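Local coordinates for alginate lyase (Bacteroides ovatus, PDB 3NNB), which probably cleaves the polysaccharide alginate by beta-elimination, leaving unsaturated sugar ends, at residues 30-41 with 107-118; 344-352 with 374-382. All coordinates share one frame; numbering follows the deposited sequence. Where two conformers were deposited one is given.

Overall arrangement
Interaction 1 packs helix 27-41 against helix 98-118, and interaction 2 joins the C-terminal end of helix 336-351 to the last residues of the chain. Their centres lie about 19 Å apart, yet Arg374, at the start of 374-382, links them directly. Its NH2 stands 3.1 Å from Asp36 OD2 in a salt bridge and 2.9 Å from Thr110 OG1 in a probable hydrogen bond, so one guanidinium reaches both helices of interaction 1. Packing adds to this link, with Val30 CG2 3.8 Å from Leu377 CD2. A sodium ion is held by Glu182, Ser184 and Phe187; Tyr115 of helix 98-118 touches Ser184.

Interaction 1 (30-41 with 107-118); sequences VKTLLRDADKAL and AVTTLGLAYYFS
Leu33 enters segment 107-118 of helix 98-118 as a knob in a hole formed by Thr110, Leu113, Ala114 and Phe117. From CB, the side chain sets CG anti to the backbone N (chi1 171°), and CG lies 4.5 Å from Ala114 CB. The two methyls then divide the hole: CD1 meets the carbonyl oxygen of Thr110 and Leu113 CB, while CD2 lies 3.7 Å from Phe117 CD2, the Leu33 and Phe117 side chains crossing at about a right angle. Val30 CG2 also borders the Phe117 ring.

The helix axes approach to 8.8 Å with a signed crossing angle of -128°, a spacing that small residues permit. Ala37 CB and Ala114 CB are only 3.4 Å apart, closer than two methyl groups normally come, and Ala40 CB rests 4.0 Å from Leu111 CG. Thr110 turns its methyl to the partner helix, CG2 lying 3.5 Å from Ala37 N; its hydroxyl bonds to Lys106 O and Arg374. Next to Ala114, Leu34 CD2 touches Ser118 CB. Ser118 OG donates to Ala114 O over 2.7 Å from above the carbonyl plane, and that oxygen also accepts the helical bond from Ser118 N, so two donors share it.

Around this apolar seam, helix 11-19 packs on Phe117 through Leu14 and Val17, helix 121-136 reaches Ala37 through Tyr123 and Ala107 through Phe130, and helix 171-180 covers Leu113 through Leu180.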
loop_
_atom_site.group_PDB
_atom_site.type_symbol
_atom_site.label_atom_id
_atom_site.label_comp_id
_atom_site.label_asym_id
_atom_site.label_seq_id
_atom_site.Cartn_x
_atom_site.Cartn_y
_atom_site.Cartn_z
ATOM N N VAL A 30 -18.680 -11.225 -0.462
ATOM C CA VAL A 30 -19.399 -10.061 -1.040
ATOM C C VAL A 30 -20.325 -9.468 0.020
ATOM O O VAL A 30 -20.391 -8.264 0.180
ATOM C CB VAL A 30 -20.153 -10.444 -2.332
ATOM C CG1 VAL A 30 -21.004 -9.319 -2.793
ATOM C CG2 VAL A 30 -19.122 -10.878 -3.428
ATOM N N LYS A 31 -20.993 -10.322 0.788
ATOM C CA LYS A 31 -21.889 -9.841 1.819
ATOM C C LYS A 31 -21.141 -9.003 2.863
ATOM O O LYS A 31 -21.592 -7.920 3.243
ATOM C CB LYS A 31 -22.604 -11.030 2.479
ATOM C CG LYS A 31 -23.541 -10.646 3.609
ATOM C CD LYS A 31 -24.185 -11.920 4.236
ATOM C CE LYS A 31 -25.019 -11.615 5.468
ATOM N NZ LYS A 31 -26.478 -11.639 5.163
ATOM N N THR A 32 -19.994 -9.500 3.307
ATOM C CA THR A 32 -19.147 -8.761 4.262
ATOM C C THR A 32 -18.637 -7.437 3.658
ATOM O O THR A 32 -18.612 -6.404 4.338
ATOM C CB THR A 32 -18.006 -9.657 4.770
ATOM O OG1 THR A 32 -18.601 -10.668 5.564
ATOM C CG2 THR A 32 -17.026 -8.863 5.642
ATOM N N LEU A 33 -18.290 -7.468 2.386
ATOM C CA LEU A 33 -17.866 -6.242 1.678
ATOM C C LEU A 33 -18.981 -5.205 1.676
ATOM O O LEU A 33 -18.750 -4.017 1.989
ATOM C CB LEU A 33 -17.422 -6.552 0.254
ATOM C CG LEU A 33 -17.149 -5.381 -0.672
ATOM C CD1 LEU A 33 -15.869 -4.577 -0.140
ATOM C CD2 LEU A 33 -17.004 -5.831 -2.129
ATOM N N LEU A 34 -20.200 -5.621 1.344
ATOM C CA LEU A 34 -21.303 -4.654 1.363
ATOM C C LEU A 34 -21.624 -4.146 2.748
ATOM O O LEU A 34 -22.010 -2.979 2.904
ATOM C CB LEU A 34 -22.553 -5.198 0.675
ATOM C CG LEU A 34 -22.357 -5.657 -0.777
ATOM C CD1 LEU A 34 -23.695 -6.068 -1.457
ATOM C CD2 LEU A 34 -21.619 -4.674 -1.631
ATOM N N ARG A 35 -21.457 -4.996 3.765
ATOM C CA ARG A 35 -21.550 -4.535 5.159
ATOM C C ARG A 35 -20.485 -3.515 5.499
ATOM O O ARG A 35 -20.784 -2.530 6.148
ATOM C CB ARG A 35 -21.493 -5.700 6.135
ATOM C CG ARG A 35 -22.783 -6.475 6.196
ATOM C CD ARG A 35 -22.714 -7.578 7.264
ATOM N NE ARG A 35 -23.624 -8.682 6.946
ATOM N N ASP A 36 -19.236 -3.744 5.086
ATOM C CA ASP A 36 -18.173 -2.773 5.307
ATOM C C ASP A 36 -18.548 -1.442 4.586
ATOM O O ASP A 36 -18.318 -0.353 5.096
ATOM C CB ASP A 36 -16.828 -3.260 4.734
ATOM C CG ASP A 36 -16.184 -4.376 5.541
ATOM O OD1 ASP A 36 -16.635 -4.697 6.666
ATOM O OD2 ASP A 36 -15.201 -4.916 5.001
ATOM N N ALA A 37 -19.092 -1.524 3.384
ATOM C CA ALA A 37 -19.463 -0.322 2.640
ATOM C C ALA A 37 -20.584 0.400 3.345
ATOM O O ALA A 37 -20.590 1.618 3.413
ATOM C CB ALA A 37 -19.918 -0.709 1.207
ATOM N N ASP A 38 -21.559 -0.356 3.869
ATOM C CA ASP A 38 -22.650 0.272 4.647
ATOM C C ASP A 38 -22.101 0.995 5.868
ATOM O O ASP A 38 -22.578 2.079 6.251
ATOM C CB ASP A 38 -23.699 -0.797 5.046
ATOM C CG ASP A 38 -24.537 -1.271 3.878
ATOM O OD1 ASP A 38 -24.611 -0.609 2.816
ATOM O OD2 ASP A 38 -25.146 -2.357 4.027
ATOM N N LYS A 39 -21.049 0.455 6.480
ATOM C CA LYS A 39 -20.414 1.137 7.606
ATOM C C LYS A 39 -19.708 2.426 7.134
ATOM O O LYS A 39 -19.766 3.474 7.797
ATOM C CB LYS A 39 -19.398 0.220 8.297
ATOM C CG LYS A 39 -20.018 -0.892 9.117
ATOM C CD LYS A 39 -18.922 -1.802 9.722
ATOM C CE LYS A 39 -19.507 -3.122 10.217
ATOM N NZ LYS A 39 -18.447 -4.143 10.483
ATOM N N ALA A 40 -19.084 2.366 5.950
ATOM C CA ALA A 40 -18.429 3.530 5.381
ATOM C C ALA A 40 -19.426 4.633 5.067
ATOM O O ALA A 40 -19.054 5.817 5.118
ATOM C CB ALA A 40 -17.584 3.165 4.137
ATOM N N LEU A 41 -20.673 4.256 4.709
ATOM C CA LEU A 41 -21.718 5.280 4.463
ATOM C C LEU A 41 -21.989 6.142 5.685
ATOM O O LEU A 41 -22.407 7.279 5.550
ATOM C CB LEU A 41 -23.022 4.643 4.018
ATOM C CG LEU A 41 -23.077 3.928 2.668
ATOM C CD1 LEU A 41 -24.501 3.341 2.410
ATOM C CD2 LEU A 41 -22.659 4.830 1.523
ATOM N N ALA A 107 -11.853 3.677 3.003
ATOM C CA ALA A 107 -13.283 3.890 2.681
ATOM C C ALA A 107 -13.528 3.970 1.179
ATOM O O ALA A 107 -14.470 3.384 0.660
ATOM C CB ALA A 107 -13.821 5.168 3.397
ATOM N N VAL A 108 -12.679 4.683 0.465
ATOM C CA VAL A 108 -12.849 4.833 -0.970
ATOM C C VAL A 108 -12.648 3.493 -1.646
ATOM O O VAL A 108 -13.384 3.149 -2.577
ATOM C CB VAL A 108 -11.887 5.898 -1.525
ATOM C CG1 VAL A 108 -11.807 5.815 -3.039
ATOM C CG2 VAL A 108 -12.354 7.336 -1.035
ATOM N N THR A 109 -11.655 2.736 -1.163
ATOM C CA THR A 109 -11.379 1.388 -1.686
ATOM C C THR A 109 -12.579 0.449 -1.436
ATOM O O THR A 109 -13.063 -0.226 -2.366
ATOM C CB THR A 109 -10.038 0.844 -1.172
ATOM O OG1 THR A 109 -8.985 1.652 -1.736
ATOM C CG2 THR A 109 -9.823 -0.611 -1.566
ATOM N N THR A 110 -13.071 0.412 -0.204
ATOM C CA THR A 110 -14.245 -0.369 0.156
ATOM C C THR A 110 -15.450 -0.005 -0.735
ATOM O O THR A 110 -16.159 -0.893 -1.271
ATOM C CB THR A 110 -14.610 -0.135 1.644
ATOM O OG1 THR A 110 -13.536 -0.610 2.472
ATOM C CG2 THR A 110 -15.910 -0.816 2.043
ATOM N N LEU A 111 -15.720 1.296 -0.847
ATOM C CA LEU A 111 -16.869 1.787 -1.586
ATOM C C LEU A 111 -16.770 1.516 -3.071
ATOM O O LEU A 111 -17.759 1.165 -3.705
ATOM C CB LEU A 111 -17.130 3.273 -1.310
ATOM C CG LEU A 111 -17.589 3.497 0.167
ATOM C CD1 LEU A 111 -17.324 4.985 0.577
ATOM C CD2 LEU A 111 -19.091 3.062 0.412
ATOM N N GLY A 112 -15.586 1.692 -3.661
ATOM C CA GLY A 112 -15.409 1.442 -5.061
ATOM C C GLY A 112 -15.594 -0.044 -5.371
ATOM O O GLY A 112 -16.257 -0.407 -6.341
ATOM N N LEU A 113 -15.000 -0.887 -4.550
ATOM C CA LEU A 113 -15.193 -2.335 -4.679
ATOM C C LEU A 113 -16.689 -2.696 -4.501
ATOM O O LEU A 113 -17.239 -3.485 -5.258
ATOM C CB LEU A 113 -14.342 -3.067 -3.663
ATOM C CG LEU A 113 -12.872 -3.171 -4.032
ATOM C CD1 LEU A 113 -12.110 -3.741 -2.814
ATOM C CD2 LEU A 113 -12.609 -4.004 -5.292
ATOM N N ALA A 114 -17.331 -2.115 -3.501
ATOM C CA ALA A 114 -18.763 -2.358 -3.295
ATOM C C ALA A 114 -19.591 -1.921 -4.500
ATOM O O ALA A 114 -20.510 -2.664 -4.923
ATOM C CB ALA A 114 -19.268 -1.650 -1.999
ATOM N N TYR A 115 -19.293 -0.728 -5.061
ATOM C CA TYR A 115 -19.974 -0.328 -6.284
ATOM C C TYR A 115 -19.723 -1.353 -7.445
ATOM O O TYR A 115 -20.643 -1.759 -8.174
ATOM C CB TYR A 115 -19.548 1.073 -6.722
ATOM C CG TYR A 115 -20.080 1.391 -8.090
ATOM C CD1 TYR A 115 -21.419 1.741 -8.258
ATOM C CD2 TYR A 115 -19.292 1.266 -9.212
ATOM C CE1 TYR A 115 -21.950 1.941 -9.532
ATOM C CE2 TYR A 115 -19.812 1.498 -10.479
ATOM C CZ TYR A 115 -21.129 1.811 -10.627
ATOM O OH TYR A 115 -21.618 2.055 -11.891
ATOM N N TYR A 116 -18.484 -1.789 -7.608
ATOM C CA TYR A 116 -18.136 -2.718 -8.673
ATOM C C TYR A 116 -18.924 -4.001 -8.580
ATOM O O TYR A 116 -19.474 -4.482 -9.589
ATOM C CB TYR A 116 -16.634 -3.012 -8.630
ATOM C CG TYR A 116 -16.165 -3.883 -9.764
ATOM C CD1 TYR A 116 -16.327 -3.476 -11.088
ATOM C CD2 TYR A 116 -15.553 -5.107 -9.521
ATOM C CE1 TYR A 116 -15.874 -4.306 -12.139
ATOM C CE2 TYR A 116 -15.099 -5.927 -10.566
ATOM C CZ TYR A 116 -15.267 -5.503 -11.857
ATOM O OH TYR A 116 -14.836 -6.318 -12.889
ATOM N N PHE A 117 -19.005 -4.555 -7.374
ATOM C CA PHE A 117 -19.632 -5.860 -7.189
ATOM C C PHE A 117 -21.163 -5.778 -7.209
ATOM O O PHE A 117 -21.821 -6.737 -7.643
ATOM C CB PHE A 117 -19.124 -6.529 -5.910
ATOM C CG PHE A 117 -17.802 -7.231 -6.104
ATOM C CD1 PHE A 117 -17.750 -8.497 -6.665
ATOM C CD2 PHE A 117 -16.618 -6.627 -5.764
ATOM C CE1 PHE A 117 -16.525 -9.127 -6.863
ATOM C CE2 PHE A 117 -15.392 -7.252 -5.979
ATOM C CZ PHE A 117 -15.351 -8.494 -6.525
ATOM N N SER A 118 -21.728 -4.670 -6.712
ATOM C CA SER A 118 -23.174 -4.554 -6.492
ATOM C C SER A 118 -23.897 -3.736 -7.544
ATOM O O SER A 118 -25.119 -3.908 -7.735
ATOM C CB SER A 118 -23.489 -3.940 -5.112
ATOM O OG SER A 118 -23.200 -2.548 -5.105
#

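Interaction 2 (344-352 with 374-382); sequences CWILRRASF and RIHLIYSLE
Trp345 and Arg348, one turn apart on helix 336-351, receive the C-terminal tail of this largely helical lyase: the short helix 375-378 and the residues after it pack on the helix end. Ile375 lies over one face of the indole: its CG2 is 3.6 Å from the centroid of the six-membered ring, a CH-pi contact. The far edge of that ring points at the face of His376 in a T-shaped pair, planes 84° apart.

In Arg348, chi2 and chi3, both near 64°, fold the chain back and sandwich its guanidinium between Trp345 CZ3 and Leu381 CG on opposite faces. NH1 donates 2.8 Å to Tyr379 O in the carbonyl plane, with an N-H...O angle of 160°, while NE forms a salt bridge with Glu360. Replacing Arg348 by a leucine would probably leave Tyr379 O and Glu360 without this partner and Leu381 with no flat group to lie on.

In one of its two conformers, Arg349 bends at chi3 and spreads along the Tyr379 ring, with CG 3.7 Å from the ring centroid; its guanidinium is nearly parallel to the ring, and NH2 pairs with Asp287. A water bridges the segments, accepting from Arg348 NH1 at 3.0 Å and hydrogen-bonded to His376 ND1 at 2.7 Å.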
loop_
_atom_site.group_PDB
_atom_site.type_symbol
_atom_site.label_atom_id
_atom_site.label_comp_id
_atom_site.label_asym_id
_atom_site.label_seq_id
_atom_site.Cartn_x
_atom_site.Cartn_y
_atom_site.Cartn_z
ATOM N N CYS A 344 0.801 -16.723 3.970
ATOM C CA CYS A 344 0.007 -17.652 3.183
ATOM C C CYS A 344 -0.651 -16.961 1.964
ATOM O O CYS A 344 -0.858 -17.606 0.902
ATOM C CB CYS A 344 -1.084 -18.270 4.071
ATOM S SG CYS A 344 -0.435 -19.388 5.343
ATOM N N TRP A 345 -0.993 -15.670 2.119
ATOM C CA TRP A 345 -1.538 -14.891 1.014
ATOM C C TRP A 345 -0.452 -14.347 0.083
ATOM O O TRP A 345 -0.698 -14.192 -1.105
ATOM C CB TRP A 345 -2.491 -13.813 1.531
ATOM C CG TRP A 345 -3.717 -14.465 2.010
ATOM C CD1 TRP A 345 -4.014 -14.828 3.276
ATOM C CD2 TRP A 345 -4.824 -14.907 1.190
ATOM N NE1 TRP A 345 -5.226 -15.487 3.302
ATOM C CE2 TRP A 345 -5.752 -15.514 2.042
ATOM C CE3 TRP A 345 -5.117 -14.827 -0.171
ATOM C CZ2 TRP A 345 -6.952 -16.053 1.569
ATOM C CZ3 TRP A 345 -6.295 -15.373 -0.631
ATOM C CH2 TRP A 345 -7.193 -15.980 0.233
ATOM N N ILE A 346 0.763 -14.105 0.579
ATOM C CA ILE A 346 1.893 -13.917 -0.321
ATOM C C ILE A 346 1.995 -15.109 -1.281
ATOM O O ILE A 346 2.245 -14.917 -2.485
ATOM C CB ILE A 346 3.220 -13.685 0.482
ATOM C CG1 ILE A 346 3.186 -12.323 1.216
ATOM C CG2 ILE A 346 4.473 -13.788 -0.393
ATOM C CD1 ILE A 346 3.148 -11.040 0.316
ATOM N N LEU A 347 1.844 -16.334 -0.749
ATOM C CA LEU A 347 1.958 -17.532 -1.561
ATOM C C LEU A 347 0.850 -17.663 -2.613
ATOM O O LEU A 347 1.126 -17.999 -3.752
ATOM C CB LEU A 347 2.022 -18.781 -0.690
ATOM C CG LEU A 347 3.284 -18.922 0.142
ATOM C CD1 LEU A 347 3.240 -20.266 0.834
ATOM C CD2 LEU A 347 4.569 -18.792 -0.690
ATOM N N ARG A 348 -0.383 -17.319 -2.243
ATOM C CA ARG A 348 -1.475 -17.203 -3.234
ATOM C C ARG A 348 -1.119 -16.261 -4.372
ATOM O O ARG A 348 -1.271 -16.590 -5.544
ATOM C CB ARG A 348 -2.723 -16.676 -2.529
ATOM C CG ARG A 348 -3.894 -16.287 -3.419
ATOM C CD ARG A 348 -4.528 -17.439 -4.214
ATOM N NE ARG A 348 -5.139 -18.458 -3.366
ATOM C CZ ARG A 348 -6.403 -18.476 -2.925
ATOM N NH1 ARG A 348 -7.277 -17.521 -3.209
ATOM N NH2 ARG A 348 -6.802 -19.472 -2.164
ATOM N N ARG A 349 -0.604 -15.093 -4.022
ATOM C CA ARG A 349 -0.290 -14.082 -5.018
ATOM C C ARG A 349 0.847 -14.526 -5.915
ATOM O O ARG A 349 0.797 -14.326 -7.140
ATOM C CB ARG A 349 -0.002 -12.763 -4.314
ATOM C CG ARG A 349 -1.217 -12.258 -3.559
ATOM C CD ARG A 349 -0.870 -11.207 -2.534
ATOM N NE ARG A 349 -0.323 -10.011 -3.144
ATOM C CZ ARG A 349 0.165 -8.964 -2.444
ATOM N NH1 ARG A 349 0.156 -8.928 -1.091
ATOM N NH2 ARG A 349 0.624 -7.945 -3.115
ATOM N N ALA A 350 1.875 -15.121 -5.331
ATOM C CA ALA A 350 3.028 -15.626 -6.114
ATOM C C ALA A 350 2.609 -16.725 -7.100
ATOM O O ALA A 350 3.173 -16.843 -8.195
ATOM C CB ALA A 350 4.144 -16.152 -5.155
ATOM N N SER A 351 1.630 -17.524 -6.691
ATOM C CA SER A 351 1.137 -18.636 -7.502
ATOM C C SER A 351 0.542 -18.153 -8.817
ATOM O O SER A 351 0.464 -18.916 -9.767
ATOM C CB SER A 351 0.133 -19.479 -6.710
ATOM O OG SER A 351 -1.184 -18.924 -6.737
ATOM N N PHE A 352 0.130 -16.889 -8.905
ATOM C CA PHE A 352 -0.378 -16.330 -10.157
ATOM C C PHE A 352 0.746 -16.239 -11.199
ATOM O O PHE A 352 0.478 -16.322 -12.399
ATOM C CB PHE A 352 -0.947 -14.927 -10.004
ATOM C CG PHE A 352 -2.103 -14.803 -9.048
ATOM C CD1 PHE A 352 -2.732 -15.893 -8.467
ATOM C CD2 PHE A 352 -2.600 -13.531 -8.773
ATOM C CE1 PHE A 352 -3.817 -15.709 -7.619
ATOM C CE2 PHE A 352 -3.694 -13.357 -7.896
ATOM C CZ PHE A 352 -4.291 -14.461 -7.335
ATOM N N ARG A 374 -12.346 -10.329 2.662
ATOM C CA ARG A 374 -12.245 -9.668 1.368
ATOM C C ARG A 374 -11.150 -10.199 0.477
ATOM O O ARG A 374 -11.282 -10.170 -0.734
ATOM C CB ARG A 374 -12.048 -8.170 1.581
ATOM C CG ARG A 374 -12.297 -7.368 0.345
ATOM C CD ARG A 374 -11.903 -5.907 0.548
ATOM N NE ARG A 374 -12.750 -5.289 1.558
ATOM C CZ ARG A 374 -12.694 -3.994 1.894
ATOM N NH1 ARG A 374 -11.829 -3.186 1.278
ATOM N NH2 ARG A 374 -13.518 -3.531 2.806
ATOM N N ILE A 375 -10.058 -10.677 1.052
ATOM C CA ILE A 375 -8.912 -11.093 0.273
ATOM C C ILE A 375 -9.273 -12.261 -0.675
ATOM O O ILE A 375 -8.693 -12.394 -1.735
ATOM C CB ILE A 375 -7.703 -11.419 1.202
ATOM C CG1 ILE A 375 -6.432 -11.489 0.397
ATOM C CG2 ILE A 375 -7.993 -12.681 2.024
ATOM C CD1 ILE A 375 -5.184 -11.257 1.259
ATOM N N HIS A 376 -10.299 -13.039 -0.331
ATOM C CA HIS A 376 -10.754 -14.104 -1.219
ATOM C C HIS A 376 -11.285 -13.588 -2.561
ATOM O O HIS A 376 -11.241 -14.275 -3.600
ATOM C CB HIS A 376 -11.831 -14.954 -0.546
ATOM C CG HIS A 376 -11.351 -15.783 0.596
ATOM N ND1 HIS A 376 -10.578 -16.924 0.425
ATOM C CD2 HIS A 376 -11.566 -15.664 1.925
ATOM C CE1 HIS A 376 -10.370 -17.478 1.609
ATOM N NE2 HIS A 376 -10.942 -16.724 2.535
ATOM N N LEU A 377 -11.784 -12.361 -2.558
ATOM C CA LEU A 377 -12.292 -11.736 -3.747
ATOM C C LEU A 377 -11.174 -11.107 -4.613
ATOM O O LEU A 377 -11.244 -11.121 -5.834
ATOM C CB LEU A 377 -13.278 -10.615 -3.355
ATOM C CG LEU A 377 -14.540 -10.953 -2.560
ATOM C CD1 LEU A 377 -15.330 -9.696 -2.186
ATOM C CD2 LEU A 377 -15.453 -11.975 -3.333
ATOM N N ILE A 378 -10.162 -10.569 -3.946
ATOM C CA ILE A 378 -9.134 -9.753 -4.594
ATOM C C ILE A 378 -8.016 -10.617 -5.156
ATOM O O ILE A 378 -7.460 -10.306 -6.214
ATOM C CB ILE A 378 -8.526 -8.734 -3.589
ATOM C CG1 ILE A 378 -9.613 -7.797 -3.069
ATOM C CG2 ILE A 378 -7.376 -7.949 -4.243
ATOM C CD1 ILE A 378 -10.427 -7.151 -4.164
ATOM N N TYR A 379 -7.672 -11.683 -4.450
ATOM C CA TYR A 379 -6.664 -12.641 -4.909
ATOM C C TYR A 379 -7.253 -14.045 -5.039
ATOM O O TYR A 379 -6.818 -14.994 -4.374
ATOM C CB TYR A 379 -5.477 -12.633 -3.946
ATOM C CG TYR A 379 -4.807 -11.260 -3.898
ATOM C CD1 TYR A 379 -4.266 -10.691 -5.042
ATOM C CD2 TYR A 379 -4.683 -10.567 -2.703
ATOM C CE1 TYR A 379 -3.654 -9.440 -5.001
ATOM C CE2 TYR A 379 -4.057 -9.339 -2.658
ATOM C CZ TYR A 379 -3.564 -8.773 -3.796
ATOM O OH TYR A 379 -2.949 -7.518 -3.731
ATOM N N SER A 380 -8.253 -14.155 -5.928
ATOM C CA SER A 380 -8.966 -15.389 -6.160
ATOM C C SER A 380 -8.134 -16.310 -7.062
ATOM O O SER A 380 -7.084 -15.918 -7.620
ATOM C CB SER A 380 -10.315 -15.115 -6.835
ATOM O OG SER A 380 -10.157 -14.790 -8.223
ATOM N N LEU A 381 -8.664 -17.510 -7.203
ATOM C CA LEU A 381 -8.146 -18.532 -8.090
ATOM C C LEU A 381 -8.854 -18.578 -9.439
ATOM O O LEU A 381 -8.728 -19.553 -10.183
ATOM C CB LEU A 381 -8.223 -19.869 -7.366
ATOM C CG LEU A 381 -7.290 -20.027 -6.127
ATOM C CD1 LEU A 381 -7.499 -21.402 -5.480
ATOM C CD2 LEU A 381 -5.807 -19.847 -6.414
ATOM N N GLU A 382 -9.592 -17.535 -9.790
ATOM C CA GLU A 382 -10.199 -17.491 -11.140
ATOM C C GLU A 382 -9.172 -17.505 -12.288
ATOM O O GLU A 382 -8.022 -17.074 -12.171
ATOM C CB GLU A 382 -11.096 -16.250 -11.274
ATOM C CG GLU A 382 -12.352 -16.292 -10.393
ATOM C CD GLU A 382 -13.262 -17.474 -10.700
ATOM O OE1 GLU A 382 -13.496 -17.739 -11.892
ATOM O OE2 GLU A 382 -13.770 -18.077 -9.738
ATOM O OXT GLU A 382 -9.510 -17.893 -13.417
HETATM O O HOH W 1 -9.725 -18.392 -1.695
#